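Fructokinase (Silicibacter sp., PDB 3C8U) probably phosphorylates fructose or a related substrate at the expense of ATP. Local coordinates at residues 167-171 against 172-176. Sequence-based numbering, arbitrary orientation.
Sequences QRWLD and HGLNH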
loop_
_atom_site.group_PDB
_atom_site.type_symbol
_atom_site.label_atom_id
_atom_site.label_comp_id
_atom_site.label_asym_id
_atom_site.label_seq_id
_atom_site.Cartn_x
_atom_site.Cartn_y
_atom_site.Cartn_z
ATOM N N GLN A 167 6.827 1.219 -18.938
ATOM C CA GLN A 167 5.548 1.076 -19.655
ATOM C C GLN A 167 4.514 2.066 -19.138
ATOM O O GLN A 167 3.770 2.692 -19.918
ATOM C CB GLN A 167 4.995 -0.345 -19.593
ATOM C CG GLN A 167 3.832 -0.577 -20.600
ATOM C CD GLN A 167 4.207 -0.247 -22.058
ATOM O OE1 GLN A 167 5.098 -0.870 -22.642
ATOM N NE2 GLN A 167 3.509 0.727 -22.651
ATOM N N ARG A 168 4.517 2.246 -17.830
ATOM C CA ARG A 168 3.567 3.170 -17.189
ATOM C C ARG A 168 3.729 4.538 -17.802
ATOM O O ARG A 168 2.778 5.173 -18.227
ATOM C CB ARG A 168 3.770 3.229 -15.663
ATOM C CG ARG A 168 3.022 4.359 -14.972
ATOM C CD ARG A 168 2.744 4.019 -13.502
ATOM N NE ARG A 168 3.655 4.681 -12.561
ATOM C CZ ARG A 168 3.739 4.365 -11.267
ATOM N NH1 ARG A 168 2.994 3.384 -10.771
ATOM N NH2 ARG A 168 4.582 5.007 -10.470
ATOM N N TRP A 169 4.975 4.950 -17.914
ATOM C CA TRP A 169 5.293 6.287 -18.370
ATOM C C TRP A 169 5.092 6.407 -19.877
ATOM O O TRP A 169 4.783 7.489 -20.409
ATOM C CB TRP A 169 6.685 6.704 -17.905
ATOM C CG TRP A 169 6.647 6.944 -16.441
ATOM C CD1 TRP A 169 7.135 6.137 -15.453
ATOM C CD2 TRP A 169 5.986 8.025 -15.788
ATOM N NE1 TRP A 169 6.846 6.674 -14.219
ATOM C CE2 TRP A 169 6.147 7.837 -14.397
ATOM C CE3 TRP A 169 5.289 9.148 -16.242
ATOM C CZ2 TRP A 169 5.637 8.740 -13.452
ATOM C CZ3 TRP A 169 4.788 10.050 -15.300
ATOM C CH2 TRP A 169 4.964 9.835 -13.922
ATOM N N LEU A 170 5.204 5.267 -20.551
ATOM C CA LEU A 170 4.980 5.219 -22.001
ATOM C C LEU A 170 3.477 5.444 -22.243
ATOM O O LEU A 170 3.065 6.173 -23.136
ATOM C CB LEU A 170 5.431 3.893 -22.611
ATOM C CG LEU A 170 6.927 3.679 -22.847
ATOM C CD1 LEU A 170 7.199 2.242 -23.375
ATOM C CD2 LEU A 170 7.444 4.737 -23.797
ATOM N N ASP A 171 2.679 4.825 -21.398
ATOM C CA ASP A 171 1.207 4.960 -21.467
ATOM C C ASP A 171 0.797 6.420 -21.297
ATOM O O ASP A 171 -0.151 6.910 -21.910
ATOM C CB ASP A 171 0.526 4.077 -20.419
ATOM C CG ASP A 171 0.628 2.598 -20.760
ATOM O OD1 ASP A 171 1.091 2.287 -21.880
ATOM O OD2 ASP A 171 0.261 1.751 -19.914
ATOM N N HIS A 172 1.568 7.102 -20.481
ATOM C CA HIS A 172 1.325 8.495 -20.147
ATOM C C HIS A 172 1.703 9.388 -21.327
ATOM O O HIS A 172 1.442 10.586 -21.330
ATOM C CB HIS A 172 2.081 8.890 -18.881
ATOM C CG HIS A 172 1.452 10.027 -18.151
ATOM N ND1 HIS A 172 2.184 11.003 -17.508
ATOM C CD2 HIS A 172 0.152 10.365 -17.995
ATOM C CE1 HIS A 172 1.360 11.884 -16.972
ATOM N NE2 HIS A 172 0.122 11.523 -17.254
ATOM N N GLY A 173 2.300 8.786 -22.343
ATOM C CA GLY A 173 2.546 9.489 -23.615
ATOM C C GLY A 173 3.966 9.981 -23.742
ATOM O O GLY A 173 4.348 10.673 -24.695
ATOM N N LEU A 174 4.750 9.596 -22.753
ATOM C CA LEU A 174 6.197 9.859 -22.774
ATOM C C LEU A 174 6.821 8.987 -23.851
ATOM O O LEU A 174 6.355 7.894 -24.114
ATOM C CB LEU A 174 6.844 9.530 -21.411
ATOM C CG LEU A 174 6.545 10.442 -20.218
ATOM C CD1 LEU A 174 7.765 10.514 -19.282
ATOM C CD2 LEU A 174 6.150 11.839 -20.676
ATOM N N ASN A 175 7.856 9.500 -24.489
ATOM C CA ASN A 175 8.695 8.662 -25.325
ATOM C C ASN A 175 9.620 7.815 -24.477
ATOM O O ASN A 175 9.732 7.995 -23.270
ATOM C CB ASN A 175 9.482 9.445 -26.372
ATOM C CG ASN A 175 10.621 10.254 -25.788
ATOM O OD1 ASN A 175 11.214 9.893 -24.771
ATOM N ND2 ASN A 175 10.945 11.354 -26.452
ATOM N N HIS A 176 10.281 6.877 -25.134
ATOM C CA HIS A 176 10.938 5.794 -24.412
ATOM C C HIS A 176 12.084 6.330 -23.532
ATOM O O HIS A 176 12.231 5.948 -22.356
ATOM C CB HIS A 176 11.429 4.695 -25.349
ATOM C CG HIS A 176 12.072 3.572 -24.620
ATOM N ND1 HIS A 176 13.436 3.506 -24.417
ATOM C CD2 HIS A 176 11.540 2.530 -23.952
ATOM C CE1 HIS A 176 13.714 2.445 -23.681
ATOM N NE2 HIS A 176 12.581 1.846 -23.369
HETATM O O HOH W 1 4.664 6.703 -25.653
#
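Trp169, in the last turn of helix 158-171, lies side by side with His172 and Leu174 of the loop that follows, and its side chain can be traced outward from the backbone. Its CB touches Leu174 CD1 loosely. The indole is set beside the backbone N by a chi1 of -71°, and along its six-membered ring Trp169 CE3 lies between Leu174 CD1, at 4.2 Å, and the nearer His172 ND1. One atom further, Trp169 CZ3 comes to 3.5 Å from His172 ND1. The imidazole approaches the indole obliquely, the two planes at 71°. The Trp169 side chain also touches Ala179, Arg182 and Ala183 of helix 176-184, so Trp169 bridges the two helices as well as packing on the turn between them.

Leu174 is brought to the indole by the backbone. Leu174 N donates to Trp169 O at 3.2 Å, in the carbonyl plane, and its CB presses on the same oxygen. Gly173, at positive phi (100°), takes the chain out of the helix and gives its N to Leu170 O over 2.8 Å, from well above the carbonyl plane. A water donates to both Leu170 O and Leu174 O, so Leu170 O serves two donors. Alongside, Leu170 CD2 lies 3.4 Å from Leu174 O and reaches on to His176 CA at the start of the next helix. Along the last turn, Gln167 NE2 donates to Asp171 OD1 at 3.0 Å, from above the carboxylate plane.

Asn175 then N-caps helix 176-184 through OD1 to Ala178 N. Two paired backbone bonds, a glycine in the left-handed (positive phi) conformation and a hydrophobic contact across the turn are the marks of a Schellman motif, here ending helix 158-171 at the protein surface, with the N-cap of helix 176-184 following.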